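Long-range contacts in Isomerase/lactonizing enzyme (Agrobacterium fabrum str. C58, PDB 2NQL), which belongs to the enolase superfamily, joining an N-terminal capping domain to a barrel domain that here holds a sodium ion: residues F153-P161 with L337-S345; P236-T245 with V260-W268. All coordinates share one frame; numbering follows the deposited sequence.

Interaction 1. Residues F153-P161 with L337-S345; sequences FPAYVSGLP and LKGHEFQHS
The Tyr156 ring lies over the backbone of Glu341: Glu341 CA sits 3.9 Å from the ring centroid, over one face but displaced from its centre, a CH-pi contact. Tyr156 CG stands between its own backbone N and carbonyl carbon (chi1 76°), which folds the ring across the neighbouring strand. The glutamate chain runs extended past the phenol end, its carboxylate plane only 13° from that of the ring. Tyr156 OH is hydrogen-bonded to Lys184 NZ.

Underneath, the parallel strands 153-158 and 340-342 are joined by alternating backbone bonds: Tyr156 N to His340 O, Phe342 N to Tyr156 O and Ser158 N to Phe342 O. Gly339, having no side chain, lets Pro154 O come within 3.1 Å of its CA. On the opposite side of the sheet from Tyr156 and Glu341, Ala155 is small enough for its CB to rest 3.9 Å from Phe342 CB. At the start of the pair, Leu337 CD2 lies 3.7 Å from the centroid of the Phe153 ring, over its face, while the nearly parallel Phe153 and His340 rings are shifted past each other and share little overlap.

Beyond the strands, His344 NE2 donates to Gly159 O at 2.8 Å, an almost straight bond (168°) lying in the imidazole plane, which fixes the rotation of that ring. Val157 CG1 packs on His344 CD2 at 3.7 Å.

Ser158 OG donates to the anti lone pair of Glu341 OE2, 2.6 Å away, and the other oxygen, Glu341 OE1, accepts from the backbone N of Ala316. Each oxygen of this buried carboxylate thus has a hydrogen-bond donor, and because the two donors come from different parts of the fold, its rotation is restricted.

Interaction 2. Residues P236-T245 with V260-W268; sequences PWFAEAPVWT and VPIAVGEEW. With NA (sodium ion), chain G.
Glu240 and Glu266 meet almost perpendicularly, their carboxylate planes 61° apart, and each gives one oxygen to the same sodium ion. Glu240 OE2 binds it at 2.3 Å and Glu266 OE1 at 2.2 Å; water 3 is a closer ligand than water 2, which also accepts from Glu266 N. Glu240 stretches out from its strand, CG anti to the backbone N (chi1 158°), whereas Glu266 starts from a loop with CG turned between N and the carbonyl carbon (chi1 74°) before extending. Glu240 OE1 forms a salt bridge with Lys184 and accepts a hydrogen bond from Gln287, which probably helps to orient the carboxylate.

The parallel strands 239-240 and 262-264 fix the spacing below the site. Ala239 N bonds to Pro261 O, Ala263 N to Ala239 O, and Ala241 N to Ala263 O. On the same side as Glu240, the methyl of Ala263 meets the Phe238 ring obliquely at CD1, 3.5 Å away; a side chain this short allows the aromatic ring to settle close. The other side is aliphatic: Ala239 CB touches Val260 CG1 and Ile262 CD1, each at 4.1 Å. Ala239 and Val260 pack on Ile228 of helix 221-231, and Ile262 on Leu251 of helix 248-255.

Thr245 and Glu267 reach toward each other from their own segments. Thr245 OG1 donates to the anti lone pair of Glu267 OE2 at 2.6 Å, an oxygen that also accepts from Trp217, and Val111 of the second subunit packs on Glu267.

The close oxygens Glu240 OE2 and Glu266 OE1, 3.1 Å apart, are tolerable because they share a cation, which probably offsets their repulsion. Acidic ligands at the ends of barrel strands are the hallmark of the enolase superfamily metal site, where the usual ion is magnesium.

In the fold
The two contacts belong to one curled sheet whose parallel strands form the barrel of the enolase-type domain, with their centres 16 Å apart. Interaction 1 pairs strand 152-158 with strand 340-342, bringing the last barrel strand back beside the first and closing the ring. Interaction 2 is nested within that long loop and is a local beta-alpha-beta unit, its two strands linked through helix 248-255. The contacts meet directly where Tyr156 CD2 packs 3.7 Å from Trp237 CH2. Lys184, on strand 182-186, bridges them too, bonding to Tyr156 and to the sodium ligand Glu240. The closing strand pair and the metal site therefore share neighbours inside the barrel.

Interaction 1. Residues F153-P161 with L337-S345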
ATOM      1  N   PHE A 153     -11.460  -8.096  28.836  1.00 19.81           N
ATOM      2  CA  PHE A 153     -11.465  -6.631  28.806  1.00 19.55           C
ATOM      3  C   PHE A 153     -12.765  -6.123  28.203  1.00 17.91           C
ATOM      4  O   PHE A 153     -13.523  -6.924  27.634  1.00 21.08           O
ATOM      5  CB  PHE A 153     -10.224  -6.057  28.062  1.00 21.07           C
ATOM      6  CG  PHE A 153      -9.898  -6.747  26.756  1.00 23.22           C
ATOM      7  CD1 PHE A 153     -10.719  -6.601  25.633  1.00 20.99           C
ATOM      8  CD2 PHE A 153      -8.733  -7.510  26.643  1.00 18.39           C
ATOM      9  CE1 PHE A 153     -10.396  -7.218  24.429  1.00 22.39           C
ATOM     10  CE2 PHE A 153      -8.393  -8.113  25.437  1.00 20.43           C
ATOM     11  CZ  PHE A 153      -9.232  -7.975  24.327  1.00 20.58           C
ATOM     12  N   PRO A 154     -13.062  -4.813  28.365  1.00 20.09           N
ATOM     13  CA  PRO A 154     -14.327  -4.284  27.873  1.00 22.06           C
ATOM     14  C   PRO A 154     -14.536  -4.387  26.367  1.00 24.61           C
ATOM     15  O   PRO A 154     -13.578  -4.331  25.593  1.00 22.12           O
ATOM     16  CB  PRO A 154     -14.254  -2.807  28.300  1.00 22.94           C
ATOM     17  CG  PRO A 154     -13.412  -2.843  29.514  1.00 23.98           C
ATOM     18  CD  PRO A 154     -12.324  -3.762  29.098  1.00 25.13           C
ATOM     19  N   ALA A 155     -15.796  -4.540  25.982  1.00 23.13           N
ATOM     20  CA  ALA A 155     -16.201  -4.591  24.587  1.00 18.79           C
ATOM     21  C   ALA A 155     -17.304  -3.564  24.361  1.00 25.84           C
ATOM     22  O   ALA A 155     -18.194  -3.414  25.206  1.00 23.37           O
ATOM     23  CB  ALA A 155     -16.685  -5.992  24.252  1.00 17.41           C
ATOM     24  N   TYR A 156     -17.232  -2.823  23.255  1.00 18.84           N
ATOM     25  CA  TYR A 156     -18.313  -1.911  22.888  1.00 20.64           C
ATOM     26  C   TYR A 156     -19.085  -2.404  21.692  1.00 21.84           C
ATOM     27  O   TYR A 156     -18.513  -3.007  20.771  1.00 21.08           O
ATOM     28  CB  TYR A 156     -17.832  -0.469  22.696  1.00 18.02           C
ATOM     29  CG  TYR A 156     -17.082  -0.149  21.420  1.00 19.94           C
ATOM     30  CD1 TYR A 156     -17.774   0.213  20.245  1.00 23.20           C
ATOM     31  CD2 TYR A 156     -15.686  -0.196  21.376  1.00 22.54           C
ATOM     32  CE1 TYR A 156     -17.093   0.527  19.085  1.00 23.44           C
ATOM     33  CE2 TYR A 156     -14.985   0.138  20.197  1.00 21.52           C
ATOM     34  CZ  TYR A 156     -15.694   0.486  19.068  1.00 22.44           C
ATOM     35  OH  TYR A 156     -15.038   0.803  17.903  1.00 22.28           O
ATOM     36  N   VAL A 157     -20.384  -2.129  21.706  1.00 21.65           N
ATOM     37  CA  VAL A 157     -21.290  -2.554  20.648  1.00 21.67           C
ATOM     38  C   VAL A 157     -21.122  -1.703  19.398  1.00 27.01           C
ATOM     39  O   VAL A 157     -21.163  -0.465  19.427  1.00 28.59           O
ATOM     40  CB  VAL A 157     -22.779  -2.523  21.112  1.00 28.10           C
ATOM     41  CG1 VAL A 157     -23.704  -2.993  20.005  1.00 28.45           C
ATOM     42  CG2 VAL A 157     -22.956  -3.409  22.310  1.00 31.93           C
ATOM     43  N   SER A 158     -20.945  -2.393  18.282  1.00 22.63           N
ATOM     44  CA  SER A 158     -20.831  -1.723  17.023  1.00 23.04           C
ATOM     45  C   SER A 158     -21.831  -2.395  16.089  1.00 28.67           C
ATOM     46  O   SER A 158     -21.992  -3.626  16.097  1.00 32.57           O
ATOM     47  CB  SER A 158     -19.406  -1.916  16.510  1.00 26.74           C
ATOM     48  OG  SER A 158     -19.141  -1.085  15.411  1.00 32.37           O
ATOM     49  N   GLY A 159     -22.517  -1.587  15.297  1.00 29.16           N
ATOM     50  CA  GLY A 159     -23.424  -2.133  14.288  1.00 30.83           C
ATOM     51  C   GLY A 159     -24.819  -2.038  14.861  1.00 34.26           C
ATOM     52  O   GLY A 159     -25.152  -2.738  15.824  1.00 33.51           O
ATOM     53  N   LEU A 160     -25.629  -1.160  14.280  1.00 27.67           N
ATOM     54  CA  LEU A 160     -27.053  -1.111  14.602  1.00 24.77           C
ATOM     55  C   LEU A 160     -27.824  -1.314  13.303  1.00 31.78           C
ATOM     56  O   LEU A 160     -28.303  -0.338  12.716  1.00 27.51           O
ATOM     57  CB  LEU A 160     -27.408   0.222  15.289  1.00 27.42           C
ATOM     58  CG  LEU A 160     -26.743   0.542  16.645  1.00 30.77           C
ATOM     59  CD1 LEU A 160     -27.018   1.980  17.048  1.00 30.20           C
ATOM     60  CD2 LEU A 160     -27.157  -0.435  17.765  1.00 31.07           C
ATOM     61  N   PRO A 161     -27.924  -2.585  12.831  1.00 27.21           N
ATOM     62  CA  PRO A 161     -28.539  -2.821  11.533  1.00 25.99           C
ATOM     63  C   PRO A 161     -30.062  -2.794  11.620  1.00 32.78           C
ATOM     64  O   PRO A 161     -30.738  -3.842  11.505  1.00 32.60           O
ATOM     65  CB  PRO A 161     -28.029  -4.210  11.146  1.00 32.74           C
ATOM     66  CG  PRO A 161     -27.762  -4.899  12.455  1.00 37.78           C
ATOM     67  CD  PRO A 161     -27.462  -3.840  13.467  1.00 30.63           C
ATOM     68  N   LEU A 337      -4.641  -0.274  26.550  1.00 22.96           N
ATOM     69  CA  LEU A 337      -5.944  -0.842  26.177  1.00 21.47           C
ATOM     70  C   LEU A 337      -7.096  -0.355  27.064  1.00 30.01           C
ATOM     71  O   LEU A 337      -7.072  -0.537  28.288  1.00 29.18           O
ATOM     72  CB  LEU A 337      -5.918  -2.371  26.173  1.00 23.01           C
ATOM     73  CG  LEU A 337      -7.200  -2.987  25.578  1.00 22.45           C
ATOM     74  CD1 LEU A 337      -7.097  -2.990  24.073  1.00 22.68           C
ATOM     75  CD2 LEU A 337      -7.375  -4.388  26.074  1.00 22.96           C
ATOM     76  N   LYS A 338      -8.103   0.242  26.435  1.00 23.69           N
ATOM     77  CA  LYS A 338      -9.334   0.603  27.131  1.00 24.70           C
ATOM     78  C   LYS A 338     -10.483  -0.375  26.892  1.00 32.41           C
ATOM     79  O   LYS A 338     -11.390  -0.492  27.712  1.00 30.49           O
ATOM     80  CB  LYS A 338      -9.735   2.038  26.818  1.00 27.68           C
ATOM     81  CG  LYS A 338      -8.697   3.064  27.297  1.00 28.10           C
ATOM     82  CD  LYS A 338      -8.641   3.120  28.830  1.00 38.48           C
ATOM     83  CE  LYS A 338      -7.693   4.185  29.341  1.00 48.14           C
ATOM     84  NZ  LYS A 338      -6.253   3.755  29.225  1.00 51.82           N
ATOM     85  N   GLY A 339     -10.423  -1.080  25.769  1.00 24.27           N
ATOM     86  CA  GLY A 339     -11.429  -2.068  25.384  1.00 24.15           C
ATOM     87  C   GLY A 339     -11.332  -2.286  23.879  1.00 24.09           C
ATOM     88  O   GLY A 339     -10.297  -1.975  23.269  1.00 20.46           O
ATOM     89  N   HIS A 340     -12.389  -2.803  23.275  1.00 22.75           N
ATOM     90  CA  HIS A 340     -12.290  -3.432  21.942  1.00 17.30           C
ATOM     91  C   HIS A 340     -13.650  -3.417  21.250  1.00 20.85           C
ATOM     92  O   HIS A 340     -14.702  -3.649  21.873  1.00 20.66           O
ATOM     93  CB  HIS A 340     -11.744  -4.854  22.120  1.00 18.74           C
ATOM     94  CG  HIS A 340     -11.140  -5.468  20.886  1.00 20.95           C
ATOM     95  ND1 HIS A 340     -11.869  -5.746  19.745  1.00 18.45           N
ATOM     96  CD2 HIS A 340      -9.878  -5.919  20.649  1.00 15.76           C
ATOM     97  CE1 HIS A 340     -11.081  -6.333  18.855  1.00 19.96           C
ATOM     98  NE2 HIS A 340      -9.865  -6.439  19.374  1.00 19.47           N
ATOM     99  N   GLU A 341     -13.644  -3.105  19.957  1.00 18.80           N
ATOM    100  CA  GLU A 341     -14.870  -3.204  19.163  1.00 19.12           C
ATOM    101  C   GLU A 341     -15.439  -4.628  19.160  1.00 18.39           C
ATOM    102  O   GLU A 341     -14.689  -5.613  19.097  1.00 17.52           O
ATOM    103  CB  GLU A 341     -14.632  -2.689  17.748  1.00 17.80           C
ATOM    104  CG  GLU A 341     -15.907  -2.482  16.942  1.00 18.59           C
ATOM    105  CD  GLU A 341     -15.663  -1.760  15.630  1.00 28.13           C
ATOM    106  OE1 GLU A 341     -14.504  -1.616  15.241  1.00 22.58           O
ATOM    107  OE2 GLU A 341     -16.628  -1.335  14.985  1.00 30.22           O
ATOM    108  N   PHE A 342     -16.764  -4.703  19.281  1.00 17.66           N
ATOM    109  CA  PHE A 342     -17.503  -5.953  19.222  1.00 16.40           C
ATOM    110  C   PHE A 342     -18.610  -5.865  18.158  1.00 17.68           C
ATOM    111  O   PHE A 342     -19.562  -5.084  18.265  1.00 22.41           O
ATOM    112  CB  PHE A 342     -18.067  -6.300  20.623  1.00 16.57           C
ATOM    113  CG  PHE A 342     -18.992  -7.502  20.653  1.00 20.73           C
ATOM    114  CD1 PHE A 342     -18.564  -8.777  20.240  1.00 21.04           C
ATOM    115  CD2 PHE A 342     -20.296  -7.368  21.148  1.00 19.95           C
ATOM    116  CE1 PHE A 342     -19.421  -9.886  20.312  1.00 20.90           C
ATOM    117  CE2 PHE A 342     -21.154  -8.499  21.225  1.00 19.63           C
ATOM    118  CZ  PHE A 342     -20.721  -9.737  20.795  1.00 23.45           C
ATOM    119  N   GLN A 343     -18.449  -6.669  17.114  1.00 19.99           N
ATOM    120  CA  GLN A 343     -19.426  -6.775  16.041  0.50 21.68           C
ATOM    121  C   GLN A 343     -20.298  -7.981  16.314  1.00 22.88           C
ATOM    122  O   GLN A 343     -20.026  -9.074  15.815  1.00 20.00           O
ATOM    123  CB  GLN A 343     -18.707  -6.963  14.702  0.50 31.39           C
ATOM    124  CG  GLN A 343     -17.870  -5.777  14.266  0.50 41.08           C
ATOM    125  CD  GLN A 343     -18.620  -4.872  13.322  0.50 51.38           C
ATOM    126  OE1 GLN A 343     -19.036  -3.773  13.694  0.50 51.06           O
ATOM    127  NE2 GLN A 343     -18.809  -5.333  12.088  0.50 55.19           N
ATOM    128  N   HIS A 344     -21.334  -7.781  17.122  1.00 21.69           N
ATOM    129  CA  HIS A 344     -22.188  -8.860  17.573  1.00 21.67           C
ATOM    130  C   HIS A 344     -22.739  -9.724  16.435  1.00 25.86           C
ATOM    131  O   HIS A 344     -22.756 -10.945  16.533  1.00 23.10           O
ATOM    132  CB  HIS A 344     -23.314  -8.277  18.439  1.00 28.82           C
ATOM    133  CG  HIS A 344     -24.094  -7.184  17.767  1.00 32.96           C
ATOM    134  ND1 HIS A 344     -25.285  -7.417  17.113  1.00 33.87           N
ATOM    135  CD2 HIS A 344     -23.834  -5.864  17.617  1.00 34.82           C
ATOM    136  CE1 HIS A 344     -25.743  -6.280  16.617  1.00 27.56           C
ATOM    137  NE2 HIS A 344     -24.880  -5.322  16.907  1.00 30.87           N
ATOM    138  N   SER A 345     -23.119  -9.072  15.334  1.00 23.73           N
ATOM    139  CA  SER A 345     -23.767  -9.700  14.197  1.00 25.41           C
ATOM    140  C   SER A 345     -22.822 -10.606  13.425  1.00 25.04           C
ATOM    141  O   SER A 345     -23.271 -11.461  12.678  1.00 24.56           O
ATOM    142  CB  SER A 345     -24.194  -8.602  13.229  1.00 26.93           C
ATOM    143  OG  SER A 345     -25.087  -7.691  13.838  1.00 35.97           O
TER
HETATM  144  O   HOH W   1     -22.382  -5.854  14.474  1.00 32.26           O

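Interaction 2. Residues P236-T245 with V260-W268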
ATOM      1  N   PRO A 236     -20.380  13.061  22.940  1.00 29.97           N
ATOM      2  CA  PRO A 236     -19.734  11.948  22.233  1.00 27.13           C
ATOM      3  C   PRO A 236     -18.474  11.435  22.919  1.00 29.63           C
ATOM      4  O   PRO A 236     -17.614  12.215  23.360  1.00 28.91           O
ATOM      5  CB  PRO A 236     -19.418  12.540  20.849  1.00 26.89           C
ATOM      6  CG  PRO A 236     -19.314  13.998  21.068  1.00 30.22           C
ATOM      7  CD  PRO A 236     -20.313  14.309  22.158  1.00 32.24           C
ATOM      8  N   TRP A 237     -18.388  10.110  23.010  1.00 29.22           N
ATOM      9  CA  TRP A 237     -17.231   9.420  23.565  1.00 24.54           C
ATOM     10  C   TRP A 237     -15.983   9.715  22.735  1.00 26.16           C
ATOM     11  O   TRP A 237     -14.968  10.161  23.277  1.00 25.83           O
ATOM     12  CB  TRP A 237     -17.562   7.919  23.592  1.00 27.04           C
ATOM     13  CG  TRP A 237     -16.500   6.939  23.979  1.00 24.51           C
ATOM     14  CD1 TRP A 237     -15.354   7.162  24.684  1.00 22.60           C
ATOM     15  CD2 TRP A 237     -16.539   5.544  23.700  1.00 22.22           C
ATOM     16  NE1 TRP A 237     -14.659   5.981  24.847  1.00 24.02           N
ATOM     17  CE2 TRP A 237     -15.371   4.972  24.253  1.00 25.35           C
ATOM     18  CE3 TRP A 237     -17.453   4.715  23.017  1.00 27.04           C
ATOM     19  CZ2 TRP A 237     -15.075   3.616  24.129  1.00 25.46           C
ATOM     20  CZ3 TRP A 237     -17.170   3.357  22.905  1.00 23.69           C
ATOM     21  CH2 TRP A 237     -15.993   2.818  23.477  1.00 23.48           C
ATOM     22  N   PHE A 238     -16.063   9.456  21.433  1.00 26.22           N
ATOM     23  CA  PHE A 238     -15.048   9.906  20.493  1.00 24.07           C
ATOM     24  C   PHE A 238     -15.657  10.139  19.115  1.00 23.40           C
ATOM     25  O   PHE A 238     -16.761   9.643  18.817  1.00 24.27           O
ATOM     26  CB  PHE A 238     -13.838   8.957  20.451  1.00 25.02           C
ATOM     27  CG  PHE A 238     -14.173   7.518  20.084  1.00 23.33           C
ATOM     28  CD1 PHE A 238     -14.347   7.139  18.749  1.00 24.58           C
ATOM     29  CD2 PHE A 238     -14.268   6.539  21.070  1.00 25.79           C
ATOM     30  CE1 PHE A 238     -14.623   5.801  18.394  1.00 23.95           C
ATOM     31  CE2 PHE A 238     -14.546   5.199  20.738  1.00 25.28           C
ATOM     32  CZ  PHE A 238     -14.739   4.833  19.387  1.00 20.87           C
ATOM     33  N   ALA A 239     -14.939  10.895  18.284  1.00 24.75           N
ATOM     34  CA  ALA A 239     -15.283  11.064  16.874  1.00 25.95           C
ATOM     35  C   ALA A 239     -14.220  10.318  16.083  1.00 24.36           C
ATOM     36  O   ALA A 239     -13.040  10.627  16.184  1.00 25.26           O
ATOM     37  CB  ALA A 239     -15.310  12.555  16.491  1.00 25.30           C
ATOM     38  N   GLU A 240     -14.650   9.298  15.349  1.00 26.05           N
ATOM     39  CA  GLU A 240     -13.713   8.420  14.645  1.00 22.18           C
ATOM     40  C   GLU A 240     -13.658   8.808  13.162  1.00 22.69           C
ATOM     41  O   GLU A 240     -14.693   9.125  12.568  1.00 23.30           O
ATOM     42  CB  GLU A 240     -14.134   6.959  14.842  1.00 24.72           C
ATOM     43  CG  GLU A 240     -13.614   6.003  13.784  1.00 18.61           C
ATOM     44  CD  GLU A 240     -14.141   4.595  13.962  1.00 31.31           C
ATOM     45  OE1 GLU A 240     -14.625   4.251  15.054  1.00 28.74           O
ATOM     46  OE2 GLU A 240     -14.013   3.777  13.020  1.00 35.07           O
ATOM     47  N   ALA A 241     -12.453   8.779  12.579  1.00 25.51           N
ATOM     48  CA  ALA A 241     -12.251   8.952  11.118  1.00 19.75           C
ATOM     49  C   ALA A 241     -12.978  10.199  10.573  1.00 23.44           C
ATOM     50  O   ALA A 241     -13.879  10.091   9.718  1.00 26.24           O
ATOM     51  CB  ALA A 241     -12.678   7.673  10.348  1.00 25.11           C
ATOM     52  N   PRO A 242     -12.638  11.382  11.116  1.00 23.05           N
ATOM     53  CA  PRO A 242     -13.351  12.599  10.708  1.00 26.79           C
ATOM     54  C   PRO A 242     -13.112  13.023   9.246  1.00 25.12           C
ATOM     55  O   PRO A 242     -13.983  13.645   8.627  1.00 27.99           O
ATOM     56  CB  PRO A 242     -12.786  13.653  11.660  1.00 23.77           C
ATOM     57  CG  PRO A 242     -11.454  13.160  12.043  1.00 26.31           C
ATOM     58  CD  PRO A 242     -11.599  11.670  12.125  1.00 24.79           C
ATOM     59  N   VAL A 243     -11.936  12.696   8.710  1.00 22.02           N
ATOM     60  CA  VAL A 243     -11.556  13.094   7.341  1.00 29.16           C
ATOM     61  C   VAL A 243     -10.911  11.917   6.610  1.00 29.01           C
ATOM     62  O   VAL A 243     -10.697  10.871   7.211  1.00 28.12           O
ATOM     63  CB  VAL A 243     -10.603  14.329   7.312  1.00 25.05           C
ATOM     64  CG1 VAL A 243     -11.315  15.551   7.838  1.00 33.19           C
ATOM     65  CG2 VAL A 243      -9.364  14.072   8.120  1.00 26.73           C
ATOM     66  N   TRP A 244     -10.606  12.089   5.323  1.00 26.77           N
ATOM     67  CA  TRP A 244      -9.934  11.042   4.553  1.00 25.80           C
ATOM     68  C   TRP A 244      -8.597  10.676   5.157  1.00 23.27           C
ATOM     69  O   TRP A 244      -7.917  11.521   5.749  1.00 26.11           O
ATOM     70  CB  TRP A 244      -9.746  11.469   3.106  1.00 28.24           C
ATOM     71  CG  TRP A 244     -11.015  11.748   2.413  1.00 28.35           C
ATOM     72  CD1 TRP A 244     -11.524  12.974   2.106  1.00 35.56           C
ATOM     73  CD2 TRP A 244     -11.954  10.780   1.913  1.00 34.31           C
ATOM     74  NE1 TRP A 244     -12.721  12.833   1.445  1.00 41.75           N
ATOM     75  CE2 TRP A 244     -13.005  11.500   1.306  1.00 33.28           C
ATOM     76  CE3 TRP A 244     -11.999   9.379   1.907  1.00 32.50           C
ATOM     77  CZ2 TRP A 244     -14.098  10.867   0.707  1.00 38.09           C
ATOM     78  CZ3 TRP A 244     -13.090   8.749   1.320  1.00 33.97           C
ATOM     79  CH2 TRP A 244     -14.128   9.492   0.733  1.00 43.22           C
ATOM     80  N   THR A 245      -8.229   9.404   5.018  1.00 26.66           N
ATOM     81  CA  THR A 245      -6.969   8.873   5.554  1.00 22.76           C
ATOM     82  C   THR A 245      -5.728   9.657   5.104  1.00 26.50           C
ATOM     83  O   THR A 245      -4.814   9.922   5.888  1.00 25.80           O
ATOM     84  CB  THR A 245      -6.750   7.406   5.109  1.00 32.86           C
ATOM     85  OG1 THR A 245      -7.946   6.642   5.307  1.00 36.81           O
ATOM     86  CG2 THR A 245      -5.585   6.786   5.878  1.00 32.80           C
ATOM     87  N   VAL A 260     -13.516  17.118  21.653  1.00 33.77           N
ATOM     88  CA  VAL A 260     -13.991  15.751  21.450  1.00 30.23           C
ATOM     89  C   VAL A 260     -12.802  14.879  21.048  1.00 27.91           C
ATOM     90  O   VAL A 260     -12.069  15.238  20.121  1.00 31.68           O
ATOM     91  CB  VAL A 260     -15.134  15.706  20.404  1.00 30.14           C
ATOM     92  CG1 VAL A 260     -15.580  14.267  20.153  1.00 25.79           C
ATOM     93  CG2 VAL A 260     -16.327  16.558  20.899  1.00 27.45           C
ATOM     94  N   PRO A 261     -12.548  13.782  21.801  1.00 30.64           N
ATOM     95  CA  PRO A 261     -11.433  12.882  21.478  1.00 27.64           C
ATOM     96  C   PRO A 261     -11.504  12.368  20.037  1.00 24.04           C
ATOM     97  O   PRO A 261     -12.586  12.005  19.553  1.00 23.53           O
ATOM     98  CB  PRO A 261     -11.621  11.732  22.470  1.00 28.66           C
ATOM     99  CG  PRO A 261     -12.308  12.380  23.641  1.00 28.20           C
ATOM    100  CD  PRO A 261     -13.267  13.339  23.014  1.00 27.84           C
ATOM    101  N   ILE A 262     -10.364  12.368  19.353  1.00 29.35           N
ATOM    102  CA  ILE A 262     -10.337  11.902  17.965  1.00 30.26           C
ATOM    103  C   ILE A 262      -9.745  10.500  17.922  1.00 21.43           C
ATOM    104  O   ILE A 262      -8.717  10.244  18.528  1.00 25.14           O
ATOM    105  CB  ILE A 262      -9.571  12.872  17.017  1.00 28.71           C
ATOM    106  CG1 ILE A 262     -10.176  14.295  17.043  1.00 26.83           C
ATOM    107  CG2 ILE A 262      -9.503  12.318  15.581  1.00 30.95           C
ATOM    108  CD1 ILE A 262     -11.644  14.377  16.752  1.00 25.06           C
ATOM    109  N   ALA A 263     -10.421   9.598  17.211  1.00 25.16           N
ATOM    110  CA  ALA A 263      -9.961   8.215  17.105  1.00 23.51           C
ATOM    111  C   ALA A 263      -9.688   7.879  15.632  1.00 18.41           C
ATOM    112  O   ALA A 263     -10.503   8.204  14.772  1.00 23.46           O
ATOM    113  CB  ALA A 263     -11.029   7.269  17.669  1.00 23.55           C
ATOM    114  N   VAL A 264      -8.557   7.223  15.354  1.00 22.48           N
ATOM    115  CA  VAL A 264      -8.202   6.847  13.983  1.00 18.32           C
ATOM    116  C   VAL A 264      -7.381   5.556  14.026  1.00 22.47           C
ATOM    117  O   VAL A 264      -6.920   5.149  15.094  1.00 21.62           O
ATOM    118  CB  VAL A 264      -7.330   7.954  13.270  1.00 23.15           C
ATOM    119  CG1 VAL A 264      -8.152   9.181  12.921  1.00 22.42           C
ATOM    120  CG2 VAL A 264      -6.109   8.322  14.136  1.00 23.32           C
ATOM    121  N   GLY A 265      -7.202   4.911  12.875  1.00 21.32           N
ATOM    122  CA  GLY A 265      -6.145   3.902  12.747  1.00 21.50           C
ATOM    123  C   GLY A 265      -6.515   2.547  12.168  1.00 20.82           C
ATOM    124  O   GLY A 265      -5.622   1.742  11.918  1.00 20.87           O
ATOM    125  N   GLU A 266      -7.806   2.286  11.938  1.00 18.86           N
ATOM    126  CA  GLU A 266      -8.235   0.962  11.461  1.00 19.84           C
ATOM    127  C   GLU A 266      -7.613   0.609  10.113  1.00 18.41           C
ATOM    128  O   GLU A 266      -7.330  -0.564   9.839  1.00 21.23           O
ATOM    129  CB  GLU A 266      -9.757   0.859  11.393  1.00 22.71           C
ATOM    130  CG  GLU A 266     -10.381   1.623  10.221  1.00 22.38           C
ATOM    131  CD  GLU A 266     -11.856   1.435  10.147  1.00 35.53           C
ATOM    132  OE1 GLU A 266     -12.511   1.845  11.125  1.00 35.00           O
ATOM    133  OE2 GLU A 266     -12.358   0.868   9.154  1.00 30.61           O
ATOM    134  N   GLU A 267      -7.342   1.635   9.300  1.00 17.03           N
ATOM    135  CA  GLU A 267      -6.875   1.396   7.939  1.00 19.65           C
ATOM    136  C   GLU A 267      -5.345   1.552   7.824  1.00 21.72           C
ATOM    137  O   GLU A 267      -4.784   1.438   6.740  1.00 22.15           O
ATOM    138  CB  GLU A 267      -7.601   2.338   6.986  1.00 21.88           C
ATOM    139  CG  GLU A 267      -7.129   3.801   7.069  1.00 23.46           C
ATOM    140  CD  GLU A 267      -7.891   4.665   8.075  1.00 31.40           C
ATOM    141  OE1 GLU A 267      -8.228   4.187   9.169  1.00 32.67           O
ATOM    142  OE2 GLU A 267      -8.160   5.849   7.778  1.00 36.23           O
ATOM    143  N   TRP A 268      -4.683   1.789   8.954  1.00 19.44           N
ATOM    144  CA  TRP A 268      -3.209   1.745   9.001  1.00 20.33           C
ATOM    145  C   TRP A 268      -2.686   0.337   8.787  1.00 17.00           C
ATOM    146  O   TRP A 268      -3.459  -0.631   8.810  1.00 20.08           O
ATOM    147  CB  TRP A 268      -2.700   2.277  10.332  1.00 19.27           C
ATOM    148  CG  TRP A 268      -2.991   3.711  10.571  1.00 17.71           C
ATOM    149  CD1 TRP A 268      -3.425   4.640   9.673  1.00 18.62           C
ATOM    150  CD2 TRP A 268      -2.859   4.385  11.816  1.00 19.31           C
ATOM    151  NE1 TRP A 268      -3.581   5.857  10.291  1.00 22.74           N
ATOM    152  CE2 TRP A 268      -3.238   5.728  11.608  1.00 21.79           C
ATOM    153  CE3 TRP A 268      -2.480   3.974  13.104  1.00 25.36           C
ATOM    154  CZ2 TRP A 268      -3.243   6.677  12.642  1.00 22.41           C
ATOM    155  CZ3 TRP A 268      -2.491   4.923  14.134  1.00 21.52           C
ATOM    156  CH2 TRP A 268      -2.852   6.254  13.886  1.00 24.54           C
TER
HETATM  157 NA    NA G 401     -12.584   2.036  13.268  1.00 49.12          NA
HETATM  158  O   HOH W   2     -10.359   3.860  12.831  1.00 22.70           O
HETATM  159  O   HOH W   3     -13.047   0.815  15.249  1.00 32.84           O